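Local coordinates for protein xyloglucan-specific endo-beta-1,4-glucanase BoGH9A (Bacteroides ovatus, PDB 6DHT) that hydrolyses internal beta-1,4-glucosidic linkages in the backbone of plant xyloglucans, releasing xyloglucan oligosaccharides for use by a gut bacterium, at residues 281-286 / 291-296; 449-454 / 461-466. All coordinates share one frame; numbering follows the deposited sequence.

Contact 1: residues 281-286 / 291-296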
loop_
_atom_site.group_PDB
_atom_site.type_symbol
_atom_site.label_atom_id
_atom_site.label_comp_id
_atom_site.label_asym_id
_atom_site.label_seq_id
_atom_site.Cartn_x
_atom_site.Cartn_y
_atom_site.Cartn_z
ATOM N N LEU A 281 4.581 11.301 -15.537
ATOM C CA LEU A 281 5.479 11.534 -14.418
ATOM C C LEU A 281 6.943 11.427 -14.781
ATOM O O LEU A 281 7.783 11.995 -14.096
ATOM C CB LEU A 281 5.192 10.569 -13.267
ATOM C CG LEU A 281 3.756 10.567 -12.735
ATOM C CD1 LEU A 281 3.665 9.615 -11.531
ATOM C CD2 LEU A 281 3.198 11.914 -12.457
ATOM N N PHE A 282 7.263 10.639 -15.813
ATOM C CA PHE A 282 8.650 10.443 -16.199
ATOM C C PHE A 282 9.070 11.377 -17.362
ATOM O O PHE A 282 10.207 11.307 -17.808
ATOM C CB PHE A 282 8.896 8.975 -16.560
ATOM C CG PHE A 282 9.025 8.071 -15.363
ATOM C CD1 PHE A 282 7.896 7.564 -14.734
ATOM C CD2 PHE A 282 10.271 7.716 -14.882
ATOM C CE1 PHE A 282 8.013 6.729 -13.627
ATOM C CE2 PHE A 282 10.392 6.869 -13.786
ATOM C CZ PHE A 282 9.258 6.378 -13.171
ATOM N N ALA A 283 8.169 12.243 -17.801
ATOM C CA ALA A 283 8.467 13.193 -18.900
ATOM C C ALA A 283 9.671 14.081 -18.601
ATOM O O ALA A 283 10.456 14.390 -19.508
ATOM C CB ALA A 283 7.259 14.048 -19.179
ATOM N N SER A 284 9.822 14.486 -17.342
ATOM C CA SER A 284 10.944 15.305 -16.900
ATOM C C SER A 284 12.247 14.558 -16.684
ATOM O O SER A 284 13.262 15.196 -16.390
ATOM C CB SER A 284 10.590 16.019 -15.588
ATOM O OG SER A 284 9.521 16.920 -15.792
ATOM N N TYR A 285 12.244 13.228 -16.805
ATOM C CA TYR A 285 13.406 12.429 -16.420
ATOM C C TYR A 285 13.957 11.612 -17.586
ATOM O O TYR A 285 14.317 10.444 -17.456
ATOM C CB TYR A 285 13.046 11.567 -15.171
ATOM C CG TYR A 285 12.536 12.442 -14.045
ATOM C CD1 TYR A 285 13.398 13.287 -13.361
ATOM C CD2 TYR A 285 11.187 12.454 -13.696
ATOM C CE1 TYR A 285 12.946 14.118 -12.362
ATOM C CE2 TYR A 285 10.717 13.287 -12.691
ATOM C CZ TYR A 285 11.600 14.109 -12.027
ATOM O OH TYR A 285 11.167 14.951 -11.029
ATOM N N GLU A 286 14.056 12.281 -18.729
ATOM C CA GLU A 286 14.641 11.690 -19.910
ATOM C C GLU A 286 16.125 11.406 -19.705
ATOM O O GLU A 286 16.670 10.487 -20.318
ATOM C CB GLU A 286 14.444 12.625 -21.101
ATOM C CG GLU A 286 13.016 12.649 -21.602
ATOM C CD GLU A 286 12.609 11.348 -22.289
ATOM O OE1 GLU A 286 13.494 10.665 -22.875
ATOM O OE2 GLU A 286 11.396 11.014 -22.247
ATOM N N GLY A 291 13.537 7.875 -23.268
ATOM C CA GLY A 291 12.555 7.213 -24.092
ATOM C C GLY A 291 11.399 6.560 -23.369
ATOM O O GLY A 291 10.444 6.122 -24.003
ATOM N N PHE A 292 11.443 6.489 -22.042
ATOM C CA PHE A 292 10.404 5.729 -21.354
ATOM C C PHE A 292 9.017 6.383 -21.446
ATOM O O PHE A 292 8.012 5.716 -21.678
ATOM C CB PHE A 292 10.801 5.474 -19.898
ATOM C CG PHE A 292 9.718 4.831 -19.083
ATOM C CD1 PHE A 292 9.193 3.600 -19.426
ATOM C CD2 PHE A 292 9.225 5.477 -17.967
ATOM C CE1 PHE A 292 8.183 3.042 -18.692
ATOM C CE2 PHE A 292 8.227 4.901 -17.203
ATOM C CZ PHE A 292 7.705 3.702 -17.564
ATOM N N SER A 293 8.948 7.690 -21.239
ATOM C CA SER A 293 7.664 8.374 -21.281
ATOM C C SER A 293 6.921 8.065 -22.576
ATOM O O SER A 293 5.759 7.685 -22.550
ATOM C CB SER A 293 7.836 9.883 -21.123
ATOM O OG SER A 293 6.595 10.541 -21.304
ATOM N N LYS A 294 7.606 8.227 -23.712
ATOM C CA LYS A 294 7.013 7.932 -25.012
ATOM C C LYS A 294 6.632 6.467 -25.173
ATOM O O LYS A 294 5.532 6.132 -25.604
ATOM C CB LYS A 294 8.005 8.332 -26.105
ATOM C CG LYS A 294 7.481 8.185 -27.521
ATOM C CD LYS A 294 8.604 8.395 -28.534
ATOM C CE LYS A 294 8.085 8.344 -29.955
ATOM N NZ LYS A 294 7.275 9.553 -30.277
ATOM N N ARG A 295 7.543 5.582 -24.808
ATOM C CA ARG A 295 7.267 4.152 -24.889
ATOM C C ARG A 295 6.069 3.735 -24.031
ATOM O O ARG A 295 5.241 2.933 -24.443
ATOM C CB ARG A 295 8.518 3.375 -24.476
ATOM C CG ARG A 295 8.354 1.899 -24.532
ATOM C CD ARG A 295 9.648 1.176 -24.226
ATOM N NE ARG A 295 9.448 -0.271 -24.328
ATOM C CZ ARG A 295 10.260 -1.187 -23.813
ATOM N NH1 ARG A 295 11.345 -0.819 -23.128
ATOM N NH2 ARG A 295 9.966 -2.471 -23.969
ATOM N N ALA A 296 5.968 4.294 -22.826
ATOM C CA ALA A 296 4.880 3.934 -21.918
ATOM C C ALA A 296 3.536 4.311 -22.498
ATOM O O ALA A 296 2.574 3.554 -22.430
ATOM C CB ALA A 296 5.070 4.639 -20.583
HETATM O O HOH W 1 11.089 9.185 -19.746
HETATM O O HOH W 2 10.208 9.471 -23.940
#
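Phe292 drives the edge of its ring into a face of the Phe282 ring, a T-shaped pair with centroids 5.0 Å apart and planes at 89°. The closest atoms are CE2 of Phe292 and CD1 of Phe282, at 3.6 Å, with CE2 lying over the Phe282 face toward its rim. Phe292 reaches across because its CG lies anti to the backbone N (chi1 174°). Both rings are buried, and Gln219 of helix 213-226 touches both, so large aromatic side chains suit this inner side of the turn.

The outer side is looser and polar. Ser293 rests its CB 4.0 Å from CA of Ala283, where small residues let the backbones come near. Water 1 links the carbonyl of Phe282 to the amide N of Ser293. Gly291, the N-cap residue of helix 292-309, adopts a positive phi that favours glycine and gives its N to OE1 of Glu286 at 2.8 Å, nearly straight at 175° and on the syn side of the carboxylate. The other oxygen, OE2, accepts from water 2, which in turn accepts from Lys294 N. With the carboxylate of Glu286 cut back to an alanine, the amide of Gly291 is likely to lose its mate and water 2 to be less firmly held. A carboxylate that holds the N-cap amide directly and a first-turn amide through water is consistent with a favourable interaction with the helix dipole.

Contact 2: residues 449-454 / 461-466. With EDO (1,2-ethanediol), chain N.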
loop_
_atom_site.group_PDB
_atom_site.type_symbol
_atom_site.label_atom_id
_atom_site.label_comp_id
_atom_site.label_asym_id
_atom_site.label_seq_id
_atom_site.Cartn_x
_atom_site.Cartn_y
_atom_site.Cartn_z
ATOM N N VAL A 449 -6.032 7.018 3.683
ATOM C CA VAL A 449 -5.674 7.689 2.429
ATOM C C VAL A 449 -6.885 8.483 1.916
ATOM O O VAL A 449 -6.746 9.632 1.475
ATOM C CB VAL A 449 -5.199 6.674 1.371
ATOM C CG1 VAL A 449 -5.006 7.347 0.010
ATOM C CG2 VAL A 449 -3.899 6.023 1.777
ATOM N N SER A 450 -8.056 7.858 1.933
ATOM C CA SER A 450 -9.304 8.493 1.495
ATOM C C SER A 450 -9.600 9.751 2.318
ATOM O O SER A 450 -9.973 10.817 1.776
ATOM C CB SER A 450 -10.456 7.508 1.544
ATOM O OG SER A 450 -10.185 6.363 0.781
ATOM N N LEU A 451 -9.421 9.664 3.638
ATOM C CA LEU A 451 -9.625 10.828 4.513
ATOM C C LEU A 451 -8.627 11.925 4.237
ATOM O O LEU A 451 -8.964 13.115 4.291
ATOM C CB LEU A 451 -9.536 10.369 5.983
ATOM C CG LEU A 451 -10.722 9.523 6.430
ATOM C CD1 LEU A 451 -10.426 8.833 7.750
ATOM C CD2 LEU A 451 -11.991 10.391 6.549
ATOM N N MET A 452 -7.386 11.567 3.955
ATOM C CA MET A 452 -6.379 12.542 3.601
ATOM C C MET A 452 -6.795 13.284 2.309
ATOM O O MET A 452 -6.691 14.514 2.209
ATOM C CB MET A 452 -5.024 11.809 3.484
ATOM C CG MET A 452 -3.821 12.664 3.165
ATOM S SD MET A 452 -3.680 13.157 1.432
ATOM C CE MET A 452 -3.450 11.539 0.661
ATOM N N TYR A 453 -7.283 12.548 1.312
ATOM C CA TYR A 453 -7.794 13.210 0.115
ATOM C C TYR A 453 -8.981 14.108 0.441
ATOM O O TYR A 453 -9.103 15.201 -0.108
ATOM C CB TYR A 453 -8.240 12.200 -0.942
ATOM C CG TYR A 453 -7.140 11.770 -1.898
ATOM C CD1 TYR A 453 -6.843 12.519 -3.026
ATOM C CD2 TYR A 453 -6.381 10.646 -1.645
ATOM C CE1 TYR A 453 -5.823 12.134 -3.894
ATOM C CE2 TYR A 453 -5.364 10.246 -2.499
ATOM C CZ TYR A 453 -5.090 11.005 -3.613
ATOM O OH TYR A 453 -4.082 10.635 -4.485
ATOM N N ALA A 454 -9.881 13.681 1.311
ATOM C CA ALA A 454 -11.000 14.557 1.691
ATOM C C ALA A 454 -10.524 15.870 2.340
ATOM O O ALA A 454 -11.088 16.955 2.060
ATOM C CB ALA A 454 -11.953 13.829 2.617
ATOM N N ASP A 461 -9.912 20.180 8.731
ATOM C CA ASP A 461 -8.933 19.490 9.555
ATOM C C ASP A 461 -9.455 18.168 10.102
ATOM O O ASP A 461 -8.674 17.247 10.301
ATOM C CB ASP A 461 -8.501 20.373 10.737
ATOM C CG ASP A 461 -7.571 21.506 10.335
ATOM O OD1 ASP A 461 -6.844 21.397 9.330
ATOM O OD2 ASP A 461 -7.543 22.522 11.058
ATOM N N VAL A 462 -10.759 18.051 10.336
ATOM C CA VAL A 462 -11.312 16.835 10.928
ATOM C C VAL A 462 -10.983 15.585 10.103
ATOM O O VAL A 462 -10.746 14.513 10.645
ATOM C CB VAL A 462 -12.844 16.983 11.166
ATOM C CG1 VAL A 462 -13.600 17.089 9.858
ATOM C CG2 VAL A 462 -13.379 15.867 12.022
ATOM N N TYR A 463 -10.957 15.714 8.783
ATOM C CA TYR A 463 -10.658 14.546 7.971
ATOM C C TYR A 463 -9.199 14.102 8.177
ATOM O O TYR A 463 -8.914 12.904 8.282
ATOM C CB TYR A 463 -10.881 14.906 6.515
ATOM C CG TYR A 463 -12.317 15.210 6.125
ATOM C CD1 TYR A 463 -13.360 14.361 6.437
ATOM C CD2 TYR A 463 -12.611 16.353 5.400
ATOM C CE1 TYR A 463 -14.649 14.635 6.052
ATOM C CE2 TYR A 463 -13.887 16.627 4.997
ATOM C CZ TYR A 463 -14.901 15.782 5.318
ATOM O OH TYR A 463 -16.188 16.066 4.922
ATOM N N LEU A 464 -8.287 15.059 8.223
ATOM C CA LEU A 464 -6.874 14.768 8.436
ATOM C C LEU A 464 -6.631 14.207 9.840
ATOM O O LEU A 464 -5.857 13.268 10.020
ATOM C CB LEU A 464 -6.037 16.008 8.170
ATOM C CG LEU A 464 -4.531 15.822 8.251
ATOM C CD1 LEU A 464 -4.098 14.803 7.224
ATOM C CD2 LEU A 464 -3.831 17.134 8.037
ATOM N N THR A 465 -7.323 14.766 10.829
ATOM C CA THR A 465 -7.202 14.295 12.193
ATOM C C THR A 465 -7.546 12.825 12.240
ATOM O O THR A 465 -6.868 12.030 12.930
ATOM C CB THR A 465 -8.139 15.099 13.098
ATOM O OG1 THR A 465 -7.663 16.435 13.169
ATOM C CG2 THR A 465 -8.147 14.544 14.508
ATOM N N ASN A 466 -8.597 12.428 11.533
ATOM C CA ASN A 466 -9.009 11.044 11.508
ATOM C C ASN A 466 -8.045 10.111 10.750
ATOM O O ASN A 466 -7.910 8.936 11.081
ATOM C CB ASN A 466 -10.464 10.929 11.030
ATOM C CG ASN A 466 -11.445 11.205 12.154
ATOM O OD1 ASN A 466 -11.707 10.314 12.953
ATOM N ND2 ASN A 466 -11.979 12.412 12.211
HETATM C C1 EDO N . -4.986 19.590 11.319
HETATM O O1 EDO N . -4.889 19.859 9.915
HETATM C C2 EDO N . -5.670 18.244 11.533
HETATM O O2 EDO N . -4.692 17.207 11.696
#
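A helical hairpin, formed where helix 439-458 turns into helix 461-474, is closed here by apolar packing; the catalytic domain of glycoside hydrolase family 9 is an (alpha/alpha)6 barrel, built of such antiparallel helix pairs. The two segments run antiparallel at 159°, and their axes approach to 7.6 Å, a short separation that fits the small Ala454 at the interface. Its CB lies over a face of the Tyr463 ring, 3.9 Å from the centroid and 17° off the normal, in a CH-pi contact.

Tyr463 points at the partner helix from its first bond, and its CB comes 3.4 Å from the carbonyl O of Leu451. With CG anti to its own carbonyl carbon (chi1 -66°), the ring is carried over Ala454, and its OH reaches Asp413, which satisfies the phenol of a buried side chain. Leu451 spreads its two methyls: CD2 approaches CD1 of the ring obliquely, at 4.2 Å, while CD1 packs on CB of Asn466 at 3.9 Å. The side chain of Asn466 meets that methyl with its CB, not its amide. Its ND2 turns back to the carbonyl O of Val462 at 2.9 Å, which also accepts from Asn466 N on the opposite face of the carbonyl plane, and its OD1 is bonded to Arg469, so both polar ends of the buried amide are matched. A 1,2-ethanediol, probably from the crystallisation liquor, gives its O1 to OD1 of the exposed Asp461 at 2.6 Å.

Helix 395-416 packs alongside both arms of the hairpin, with Ile416 touching Leu451 and Asn466 and Ala412 touching Tyr463, while Tyr453 looks the other way, to helix 176-192 and the ring of Phe384.

Overall arrangement
Both contacts join chain neighbours on either side of a short connection within the family 9 domain, yet they share no helix, and their centres lie about 32 Å apart. Contact 2 is a buried helix-to-helix interface with no hydrogen bond across it. Contact 1 is only partly buried and joins a turn to a helix start, where backbone amides still need acceptors; a carboxylate and waters therefore work beside an aromatic pair. Each uses an aromatic face, met by a ring edge in contact 1 and by a methyl in contact 2. Helix 176-192 touches side chains of segments from both contacts, and both lie away from the catalytic and metal-binding residues.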